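Local atomic coordinates of protein CT_858 (Chlamydia trachomatis, PDB entry 3DOR), a protein that probably cleaves proteins as a serine-type endopeptidase and is known as CPAF, a protease secreted by chlamydia. Residues K25-K28 with E29-G33; Q38-V41 with S42-K46; E374-D377 with A378-L382; V388-N391 with V392-R395. One frame throughout, in Å; residues are numbered along the deposited sequence.

Interaction 1. Residues K25-K28 with E29-G33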
loop_
_atom_site.group_PDB
_atom_site.type_symbol
_atom_site.label_atom_id
_atom_site.label_comp_id
_atom_site.label_asym_id
_atom_site.label_seq_id
_atom_site.Cartn_x
_atom_site.Cartn_y
_atom_site.Cartn_z
ATOM N N LYS B 25 9.991 22.061 -0.822
ATOM C CA LYS B 25 9.827 23.067 0.230
ATOM C C LYS B 25 10.655 24.340 -0.017
ATOM O O LYS B 25 10.115 25.449 -0.045
ATOM C CB LYS B 25 10.189 22.447 1.591
ATOM C CG LYS B 25 10.221 23.408 2.768
ATOM C CD LYS B 25 10.098 22.647 4.090
ATOM C CE LYS B 25 10.971 23.248 5.193
ATOM N NZ LYS B 25 10.727 24.691 5.454
ATOM N N THR B 26 11.956 24.181 -0.207
ATOM C CA THR B 26 12.826 25.324 -0.443
ATOM C C THR B 26 12.415 26.102 -1.695
ATOM O O THR B 26 12.563 27.319 -1.764
ATOM C CB THR B 26 14.281 24.866 -0.594
ATOM O OG1 THR B 26 14.601 23.959 0.469
ATOM C CG2 THR B 26 15.227 26.058 -0.520
ATOM N N TRP B 27 11.899 25.389 -2.687
ATOM C CA TRP B 27 11.472 26.017 -3.928
ATOM C C TRP B 27 10.207 26.853 -3.737
ATOM O O TRP B 27 10.093 27.949 -4.284
ATOM C CB TRP B 27 11.238 24.944 -4.997
ATOM C CG TRP B 27 10.471 25.431 -6.170
ATOM C CD1 TRP B 27 9.129 25.313 -6.378
ATOM C CD2 TRP B 27 10.992 26.150 -7.291
ATOM N NE1 TRP B 27 8.780 25.912 -7.565
ATOM C CE2 TRP B 27 9.905 26.434 -8.147
ATOM C CE3 TRP B 27 12.274 26.580 -7.660
ATOM C CZ2 TRP B 27 10.057 27.134 -9.348
ATOM C CZ3 TRP B 27 12.425 27.278 -8.858
ATOM C CH2 TRP B 27 11.319 27.545 -9.687
ATOM N N LYS B 28 9.258 26.337 -2.964
ATOM C CA LYS B 28 8.010 27.047 -2.711
ATOM C C LYS B 28 8.235 28.339 -1.919
ATOM O O LYS B 28 7.566 29.353 -2.146
ATOM C CB LYS B 28 7.046 26.129 -1.958
ATOM C CG LYS B 28 6.777 24.801 -2.681
ATOM C CD LYS B 28 6.132 25.024 -4.054
ATOM C CE LYS B 28 5.857 23.703 -4.765
ATOM N NZ LYS B 28 5.121 23.905 -6.046
ATOM N N GLU B 29 9.174 28.301 -0.981
ATOM C CA GLU B 29 9.466 29.479 -0.178
ATOM C C GLU B 29 9.970 30.580 -1.098
ATOM O O GLU B 29 9.600 31.740 -0.950
ATOM C CB GLU B 29 10.517 29.147 0.892
ATOM C CG GLU B 29 10.101 27.963 1.748
ATOM C CD GLU B 29 11.181 27.463 2.689
ATOM O OE1 GLU B 29 12.343 27.309 2.259
ATOM O OE2 GLU B 29 10.854 27.202 3.864
ATOM N N GLN B 30 10.787 30.213 -2.079
ATOM C CA GLN B 30 11.320 31.211 -2.985
ATOM C C GLN B 30 10.406 31.556 -4.153
ATOM O O GLN B 30 10.310 32.718 -4.538
ATOM C CB GLN B 30 12.675 30.770 -3.524
ATOM C CG GLN B 30 13.354 31.849 -4.338
ATOM C CD GLN B 30 14.732 31.446 -4.816
ATOM O OE1 GLN B 30 14.887 30.870 -5.896
ATOM N NE2 GLN B 30 15.749 31.742 -4.007
ATOM N N TYR B 31 9.742 30.554 -4.721
ATOM C CA TYR B 31 8.864 30.780 -5.862
ATOM C C TYR B 31 7.538 31.422 -5.468
ATOM O O TYR B 31 6.989 32.235 -6.211
ATOM C CB TYR B 31 8.605 29.455 -6.592
ATOM C CG TYR B 31 7.624 29.557 -7.739
ATOM C CD1 TYR B 31 7.949 30.236 -8.920
ATOM C CD2 TYR B 31 6.365 28.981 -7.639
ATOM C CE1 TYR B 31 7.026 30.329 -9.975
ATOM C CE2 TYR B 31 5.452 29.067 -8.669
ATOM C CZ TYR B 31 5.784 29.741 -9.833
ATOM O OH TYR B 31 4.840 29.819 -10.828
ATOM N N LEU B 32 7.035 31.057 -4.294
ATOM C CA LEU B 32 5.768 31.585 -3.793
ATOM C C LEU B 32 5.905 32.537 -2.599
ATOM O O LEU B 32 4.962 33.255 -2.276
ATOM C CB LEU B 32 4.856 30.438 -3.360
ATOM C CG LEU B 32 4.536 29.310 -4.341
ATOM C CD1 LEU B 32 3.687 28.275 -3.626
ATOM C CD2 LEU B 32 3.794 29.859 -5.553
ATOM N N GLY B 33 7.063 32.545 -1.943
ATOM C CA GLY B 33 7.219 33.390 -0.770
ATOM C C GLY B 33 6.429 32.700 0.331
ATOM O O GLY B 33 6.017 33.297 1.331
HETATM O O HOH W 1 13.914 25.158 2.839
#
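W27 and Y31 stand one turn apart on the short alpha helix 25-32, a plain i to i+4 pair. In W27, CG is anti to the backbone N (chi1 165°), which places the indole with one face against Y31 CB, near the rim of the ring system. The closest carbons are W27 CE2 and Y31 CB, 3.6 Å apart. The CB hydrogens thus make a CH-pi contact with the five-membered ring. The Y31 torsion (chi1 176°) then sets only its own ring next to the indole. The two ring planes are nearly parallel, 13° apart, but are displaced within their planes, leaving little stacking. The backbone of the pair is joined by Y31 N to W27 O at 2.7 Å. The Y31 ring also makes a cation-pi contact with K137, and W27 meets the ring of F524.

A second i to i+4 pair, K25 and E29, crosses at an angle on the same helix. K25 NZ forms a salt bridge with E29 OE2 at 3.0 Å. The lysine comes from above the carboxylate plane rather than in it. K28 and L32 run side by side, with K28 CD 4.1 Å from L32 CD1. K28 NZ then leaves the helix for N70 O and a salt bridge with E526. T26 packs on P204 of the second subunit. The other carboxylate oxygen of E29 turns to T26 through a water: the water donates to E29 OE1 at 2.7 Å and also bonds T26 OG1 at 2.7 Å.

Interaction 2. Residues Q38-V41 with S42-K46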
loop_
_atom_site.group_PDB
_atom_site.type_symbol
_atom_site.label_atom_id
_atom_site.label_comp_id
_atom_site.label_asym_id
_atom_site.label_seq_id
_atom_site.Cartn_x
_atom_site.Cartn_y
_atom_site.Cartn_z
ATOM N N GLN B 38 3.958 29.582 9.121
ATOM C CA GLN B 38 2.927 30.600 8.947
ATOM C C GLN B 38 1.647 30.077 8.274
ATOM O O GLN B 38 0.537 30.419 8.691
ATOM C CB GLN B 38 3.509 31.777 8.164
ATOM C CG GLN B 38 2.541 32.917 7.938
ATOM C CD GLN B 38 1.991 32.935 6.530
ATOM O OE1 GLN B 38 2.725 33.169 5.566
ATOM N NE2 GLN B 38 0.692 32.682 6.398
ATOM N N SER B 39 1.789 29.252 7.238
ATOM C CA SER B 39 0.614 28.694 6.561
ATOM C C SER B 39 -0.108 27.778 7.545
ATOM O O SER B 39 -1.337 27.710 7.570
ATOM C CB SER B 39 1.023 27.873 5.329
ATOM O OG SER B 39 1.772 28.645 4.405
ATOM N N SER B 40 0.667 27.061 8.347
ATOM C CA SER B 40 0.094 26.155 9.332
ATOM C C SER B 40 -0.663 26.957 10.390
ATOM O O SER B 40 -1.830 26.677 10.686
ATOM C CB SER B 40 1.194 25.331 9.996
ATOM O OG SER B 40 0.632 24.367 10.871
ATOM N N VAL B 41 0.007 27.955 10.955
ATOM C CA VAL B 41 -0.611 28.799 11.968
ATOM C C VAL B 41 -1.913 29.387 11.447
ATOM O O VAL B 41 -2.899 29.486 12.179
ATOM C CB VAL B 41 0.336 29.945 12.392
ATOM C CG1 VAL B 41 -0.441 31.038 13.113
ATOM C CG2 VAL B 41 1.416 29.394 13.309
ATOM N N SER B 42 -1.920 29.764 10.174
ATOM C CA SER B 42 -3.113 30.334 9.569
ATOM C C SER B 42 -4.230 29.301 9.500
ATOM O O SER B 42 -5.386 29.597 9.810
ATOM C CB SER B 42 -2.797 30.851 8.162
ATOM O OG SER B 42 -3.986 31.251 7.499
ATOM N N ALA B 43 -3.888 28.084 9.090
ATOM C CA ALA B 43 -4.878 27.014 8.998
ATOM C C ALA B 43 -5.445 26.715 10.377
ATOM O O ALA B 43 -6.655 26.574 10.537
ATOM C CB ALA B 43 -4.251 25.756 8.410
ATOM N N GLN B 44 -4.561 26.620 11.368
ATOM C CA GLN B 44 -4.968 26.337 12.746
ATOM C C GLN B 44 -5.999 27.348 13.215
ATOM O O GLN B 44 -7.040 26.986 13.774
ATOM C CB GLN B 44 -3.760 26.383 13.682
ATOM C CG GLN B 44 -2.712 25.328 13.394
ATOM C CD GLN B 44 -1.516 25.443 14.310
ATOM O OE1 GLN B 44 -1.661 25.506 15.532
ATOM N NE2 GLN B 44 -0.326 25.465 13.730
ATOM N N GLN B 45 -5.708 28.621 12.983
ATOM C CA GLN B 45 -6.626 29.672 13.384
ATOM C C GLN B 45 -7.988 29.527 12.733
ATOM O O GLN B 45 -9.013 29.742 13.378
ATOM C CB GLN B 45 -6.035 31.043 13.076
ATOM C CG GLN B 45 -5.188 31.565 14.213
ATOM C CD GLN B 45 -5.951 31.550 15.527
ATOM O OE1 GLN B 45 -7.030 32.141 15.635
ATOM N NE2 GLN B 45 -5.399 30.869 16.530
ATOM N N LYS B 46 -8.009 29.160 11.460
ATOM C CA LYS B 46 -9.281 28.987 10.782
ATOM C C LYS B 46 -10.078 27.886 11.475
ATOM O O LYS B 46 -11.296 27.973 11.597
ATOM C CB LYS B 46 -9.062 28.646 9.304
ATOM C CG LYS B 46 -8.449 29.791 8.513
ATOM C CD LYS B 46 -8.507 29.571 6.999
ATOM C CE LYS B 46 -7.541 28.497 6.532
ATOM N NZ LYS B 46 -7.565 28.355 5.049
#
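S40 and Q44 are joined by their side chains one turn apart on the alpha helix 36-48. S40 OG lies anti to its own backbone N (chi1 -175°) and stands out from the side of the helix, where the Q44 amide comes to it. Q44 takes the other course: its CG is anti to the carbonyl carbon (chi1 -64°), and the chain beyond is extended. The amide therefore runs back along the helix toward S40. Q44 NE2 donates to S40 OG at 3.2 Å, with an N-H...O angle of 149°. The hydroxyl is tilted a little from the amide plane. On the way, Q44 CG passes 3.2 Å from S40 O. That same carbonyl takes the backbone bond from Q44 N at 2.8 Å, so the pair is tied by main chain and side chain together.

Other side-chain contacts are longer. Q38 is bent at chi2, which swings NE2 to 4.3 Å from S42 CB. V41 CG2 comes within 4.3 Å of Q44 NE2. S40, A43 and Q44 touch L11 of helix 2-20, while S39, S40 and A43 touch helix 55-67. The helix thus packs against both.

S40 OG also bonds to E15 OE2 on helix 2-20. The hydroxyl accepts from the Q44 amide, so its proton is probably given to the carboxylate. A buried serine would then relay a polar link from the glutamine of one helix to the glutamate of another.

Interaction 3. Residues E374-D377 with A378-L382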
loop_
_atom_site.group_PDB
_atom_site.type_symbol
_atom_site.label_atom_id
_atom_site.label_comp_id
_atom_site.label_asym_id
_atom_site.label_seq_id
_atom_site.Cartn_x
_atom_site.Cartn_y
_atom_site.Cartn_z
ATOM N N GLU B 374 14.509 5.485 2.105
ATOM C CA GLU B 374 15.276 5.553 0.872
ATOM C C GLU B 374 16.618 4.866 0.997
ATOM O O GLU B 374 17.155 4.342 0.014
ATOM C CB GLU B 374 15.468 7.008 0.420
ATOM C CG GLU B 374 14.189 7.671 -0.059
ATOM C CD GLU B 374 13.166 7.882 1.062
ATOM O OE1 GLU B 374 11.956 7.673 0.807
ATOM O OE2 GLU B 374 13.556 8.266 2.192
ATOM N N VAL B 375 17.165 4.879 2.209
ATOM C CA VAL B 375 18.454 4.254 2.451
ATOM C C VAL B 375 18.335 2.755 2.252
ATOM O O VAL B 375 19.196 2.150 1.630
ATOM C CB VAL B 375 18.973 4.541 3.871
ATOM C CG1 VAL B 375 20.269 3.788 4.103
ATOM C CG2 VAL B 375 19.205 6.046 4.051
ATOM N N VAL B 376 17.248 2.163 2.739
ATOM C CA VAL B 376 17.052 0.722 2.580
ATOM C C VAL B 376 16.939 0.351 1.106
ATOM O O VAL B 376 17.480 -0.669 0.682
ATOM C CB VAL B 376 15.809 0.234 3.340
ATOM C CG1 VAL B 376 15.556 -1.248 3.043
ATOM C CG2 VAL B 376 16.026 0.443 4.839
ATOM N N ASP B 377 16.259 1.195 0.330
ATOM C CA ASP B 377 16.103 0.961 -1.098
ATOM C C ASP B 377 17.482 0.875 -1.733
ATOM O O ASP B 377 17.759 -0.031 -2.518
ATOM C CB ASP B 377 15.318 2.099 -1.772
ATOM C CG ASP B 377 13.817 2.024 -1.518
ATOM O OD1 ASP B 377 13.353 1.055 -0.874
ATOM O OD2 ASP B 377 13.096 2.941 -1.974
ATOM N N ALA B 378 18.345 1.820 -1.379
ATOM C CA ALA B 378 19.698 1.869 -1.926
ATOM C C ALA B 378 20.461 0.584 -1.608
ATOM O O ALA B 378 21.096 -0.008 -2.486
ATOM C CB ALA B 378 20.441 3.085 -1.367
ATOM N N LEU B 379 20.394 0.165 -0.345
ATOM C CA LEU B 379 21.052 -1.051 0.099
ATOM C C LEU B 379 20.522 -2.252 -0.685
ATOM O O LEU B 379 21.294 -3.098 -1.143
ATOM C CB LEU B 379 20.807 -1.274 1.600
ATOM C CG LEU B 379 21.484 -0.321 2.589
ATOM C CD1 LEU B 379 20.949 -0.559 3.997
ATOM C CD2 LEU B 379 22.987 -0.538 2.551
ATOM N N ASP B 380 19.204 -2.328 -0.839
ATOM C CA ASP B 380 18.617 -3.450 -1.562
ATOM C C ASP B 380 19.077 -3.523 -3.015
ATOM O O ASP B 380 19.397 -4.607 -3.512
ATOM C CB ASP B 380 17.090 -3.395 -1.471
ATOM C CG ASP B 380 16.597 -3.578 -0.048
ATOM O OD1 ASP B 380 17.367 -4.118 0.775
ATOM O OD2 ASP B 380 15.447 -3.194 0.254
ATOM N N TRP B 381 19.118 -2.384 -3.704
ATOM C CA TRP B 381 19.592 -2.395 -5.085
ATOM C C TRP B 381 20.996 -3.003 -5.115
ATOM O O TRP B 381 21.319 -3.820 -5.982
ATOM C CB TRP B 381 19.665 -0.977 -5.660
ATOM C CG TRP B 381 18.353 -0.417 -6.137
ATOM C CD1 TRP B 381 17.725 0.712 -5.681
ATOM C CD2 TRP B 381 17.517 -0.952 -7.171
ATOM N NE1 TRP B 381 16.548 0.910 -6.370
ATOM C CE2 TRP B 381 16.397 -0.098 -7.289
ATOM C CE3 TRP B 381 17.608 -2.072 -8.011
ATOM C CZ2 TRP B 381 15.370 -0.330 -8.214
ATOM C CZ3 TRP B 381 16.590 -2.302 -8.931
ATOM C CH2 TRP B 381 15.484 -1.434 -9.025
ATOM N N LEU B 382 21.830 -2.600 -4.161
ATOM C CA LEU B 382 23.198 -3.091 -4.109
ATOM C C LEU B 382 23.295 -4.583 -3.805
ATOM O O LEU B 382 24.072 -5.282 -4.443
ATOM C CB LEU B 382 24.020 -2.273 -3.107
ATOM C CG LEU B 382 24.392 -0.861 -3.598
ATOM C CD1 LEU B 382 24.898 -0.009 -2.441
ATOM C CD2 LEU B 382 25.452 -0.959 -4.687
HETATM O O HOH W 2 13.618 -1.574 -1.227
#
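V376 and D380 run alongside each other in the same direction, with V376 CG1 3.4 Å from D380 OD2. The carboxylate carbon D380 CG also sits 3.1 Å from V376 O. That carbonyl is already bonded to D380 N at 2.8 Å.

A water links D380 to D377 three residues back. It donates to D377 OD1 at 2.7 Å and to D380 OD2 at 2.9 Å. Both aspartates have CG anti to the carbonyl carbon (chi1 -77° in D377), which sends the two acids back toward the start of the helix. Their oxygens OD1 of D377 and OD2 of D380 stay 4.9 Å apart. The water probably eases the repulsion between these like charges.

All this lies on the alpha helix 372-384, within the S41 peptidase family region. The helix also carries an apolar pair: V375 CG1 meets L379 CD1 loosely at 4.4 Å. Separately, the W381 ring lies by a backbone carbonyl. Its CD1 is 3.2 Å from D377 O, which also accepts W381 N.

Further out, V375 and L382 rest on L423 of helix 409-428, and W381 on L415. V375, V376 and L379 pack on V191, F79 and G190 of the second subunit, respectively.

Interaction 4. Residues V388-N391 with V392-R395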
loop_
_atom_site.group_PDB
_atom_site.type_symbol
_atom_site.label_atom_id
_atom_site.label_comp_id
_atom_site.label_asym_id
_atom_site.label_seq_id
_atom_site.Cartn_x
_atom_site.Cartn_y
_atom_site.Cartn_z
ATOM N N VAL B 388 26.457 -9.100 -10.227
ATOM C CA VAL B 388 26.106 -8.973 -11.633
ATOM C C VAL B 388 27.271 -8.311 -12.351
ATOM O O VAL B 388 27.601 -7.158 -12.070
ATOM C CB VAL B 388 24.829 -8.123 -11.814
ATOM C CG1 VAL B 388 24.604 -7.807 -13.284
ATOM C CG2 VAL B 388 23.637 -8.874 -11.264
ATOM N N ASP B 389 27.899 -9.049 -13.265
ATOM C CA ASP B 389 29.038 -8.534 -14.029
ATOM C C ASP B 389 28.816 -8.665 -15.533
ATOM O O ASP B 389 29.672 -8.260 -16.318
ATOM C CB ASP B 389 30.333 -9.292 -13.690
ATOM C CG ASP B 389 30.393 -9.753 -12.252
ATOM O OD1 ASP B 389 30.181 -8.919 -11.346
ATOM O OD2 ASP B 389 30.664 -10.956 -12.030
ATOM N N THR B 390 27.686 -9.239 -15.935
ATOM C CA THR B 390 27.404 -9.424 -17.359
ATOM C C THR B 390 25.962 -9.079 -17.728
ATOM O O THR B 390 25.099 -8.917 -16.854
ATOM C CB THR B 390 27.644 -10.880 -17.783
ATOM O OG1 THR B 390 26.609 -11.705 -17.235
ATOM C CG2 THR B 390 28.991 -11.379 -17.263
ATOM N N ASN B 391 25.706 -8.986 -19.032
ATOM C CA ASN B 391 24.372 -8.685 -19.514
ATOM C C ASN B 391 23.379 -9.766 -19.107
ATOM O O ASN B 391 22.307 -9.462 -18.587
ATOM C CB ASN B 391 24.359 -8.538 -21.039
ATOM C CG ASN B 391 25.092 -7.301 -21.513
ATOM O OD1 ASN B 391 24.991 -6.234 -20.906
ATOM N ND2 ASN B 391 25.825 -7.433 -22.615
ATOM N N VAL B 392 23.727 -11.029 -19.350
ATOM C CA VAL B 392 22.824 -12.126 -19.006
ATOM C C VAL B 392 22.502 -12.076 -17.517
ATOM O O VAL B 392 21.372 -12.328 -17.105
ATOM C CB VAL B 392 23.441 -13.505 -19.344
ATOM C CG1 VAL B 392 22.447 -14.609 -19.015
ATOM C CG2 VAL B 392 23.813 -13.566 -20.814
ATOM N N GLU B 393 23.507 -11.746 -16.716
ATOM C CA GLU B 393 23.342 -11.642 -15.269
ATOM C C GLU B 393 22.342 -10.535 -14.937
ATOM O O GLU B 393 21.474 -10.697 -14.086
ATOM C CB GLU B 393 24.692 -11.332 -14.624
ATOM C CG GLU B 393 25.168 -12.385 -13.650
ATOM C CD GLU B 393 26.631 -12.730 -13.841
ATOM O OE1 GLU B 393 26.918 -13.910 -14.127
ATOM O OE2 GLU B 393 27.493 -11.833 -13.710
ATOM N N SER B 394 22.472 -9.407 -15.624
ATOM C CA SER B 394 21.576 -8.280 -15.419
ATOM C C SER B 394 20.137 -8.680 -15.748
ATOM O O SER B 394 19.214 -8.419 -14.977
ATOM C CB SER B 394 22.002 -7.112 -16.309
ATOM O OG SER B 394 23.337 -6.734 -16.027
ATOM N N ARG B 395 19.949 -9.319 -16.895
ATOM C CA ARG B 395 18.613 -9.737 -17.299
ATOM C C ARG B 395 18.003 -10.721 -16.315
ATOM O O ARG B 395 16.791 -10.713 -16.090
ATOM C CB ARG B 395 18.644 -10.346 -18.700
ATOM C CG ARG B 395 18.623 -9.318 -19.816
ATOM C CD ARG B 395 18.733 -9.993 -21.168
ATOM N NE ARG B 395 20.059 -9.808 -21.741
ATOM C CZ ARG B 395 20.808 -10.786 -22.230
ATOM N NH1 ARG B 395 20.361 -12.035 -22.219
ATOM N NH2 ARG B 395 22.007 -10.511 -22.727
HETATM O O HOH W 3 26.658 -14.844 -17.335
#
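T390 turns its OG1 to a chi1 of 72°, flanked by its backbone N and C, and so faces E393 N. The bond from E393 N to T390 OG1 is 3.1 Å. This makes T390 the N-cap of helix 391-398. E393 has an unusual first torsion (chi1 -119°) and bends again at chi2. Its carboxylate therefore folds back over the capping residue and reaches the chain before it. There D389 N donates to E393 OE2 at 2.8 Å, on the anti lone pair. The bond is nearly straight, at 164°. D389 OD2 lies 3.7 Å from the same oxygen, with the two carboxylate planes almost perpendicular. The like charges probably oppose each other here, while the D389 N-H offsets part of the cost.

S394 grips the cap from the next turn. Its OG and N both donate to T390 O, each at 2.9 Å, from opposite faces of the carbonyl plane. V388 CG1 lies 3.2 Å from S394 OG. R395 bends at chi3, so that NH2 comes back to 3.5 Å from N391 CB.

Outside the turn, N391 OD1 accepts from L409 N at the start of helix 409-428. V388 and S394 both lie on L409 and A412 of that helix. The capped helix 391-398 and the loop leading into it, after helix 372-384, are thus held against helix 409-428.

In the fold
The four contacts are local and form two pairs. Interactions 1 and 2 lie on successive helices near the start of the chain, with centres 18 Å apart and nearest atoms about 5 Å apart. Interactions 3 and 4 lie on successive helices within the S41 peptidase family region, with centres 19 Å apart. Both of these pack on helix 409-428. Between the pairs, interactions 1 and 3 come nearest, with nearest atoms about 15 Å apart; interactions 2 and 4 are farthest, with centres 54 Å apart. Interactions 1 and 3 both touch the second subunit of the dimer. Interactions 2 and 4 touch no other chain of the assembly and join helices within their own subunit.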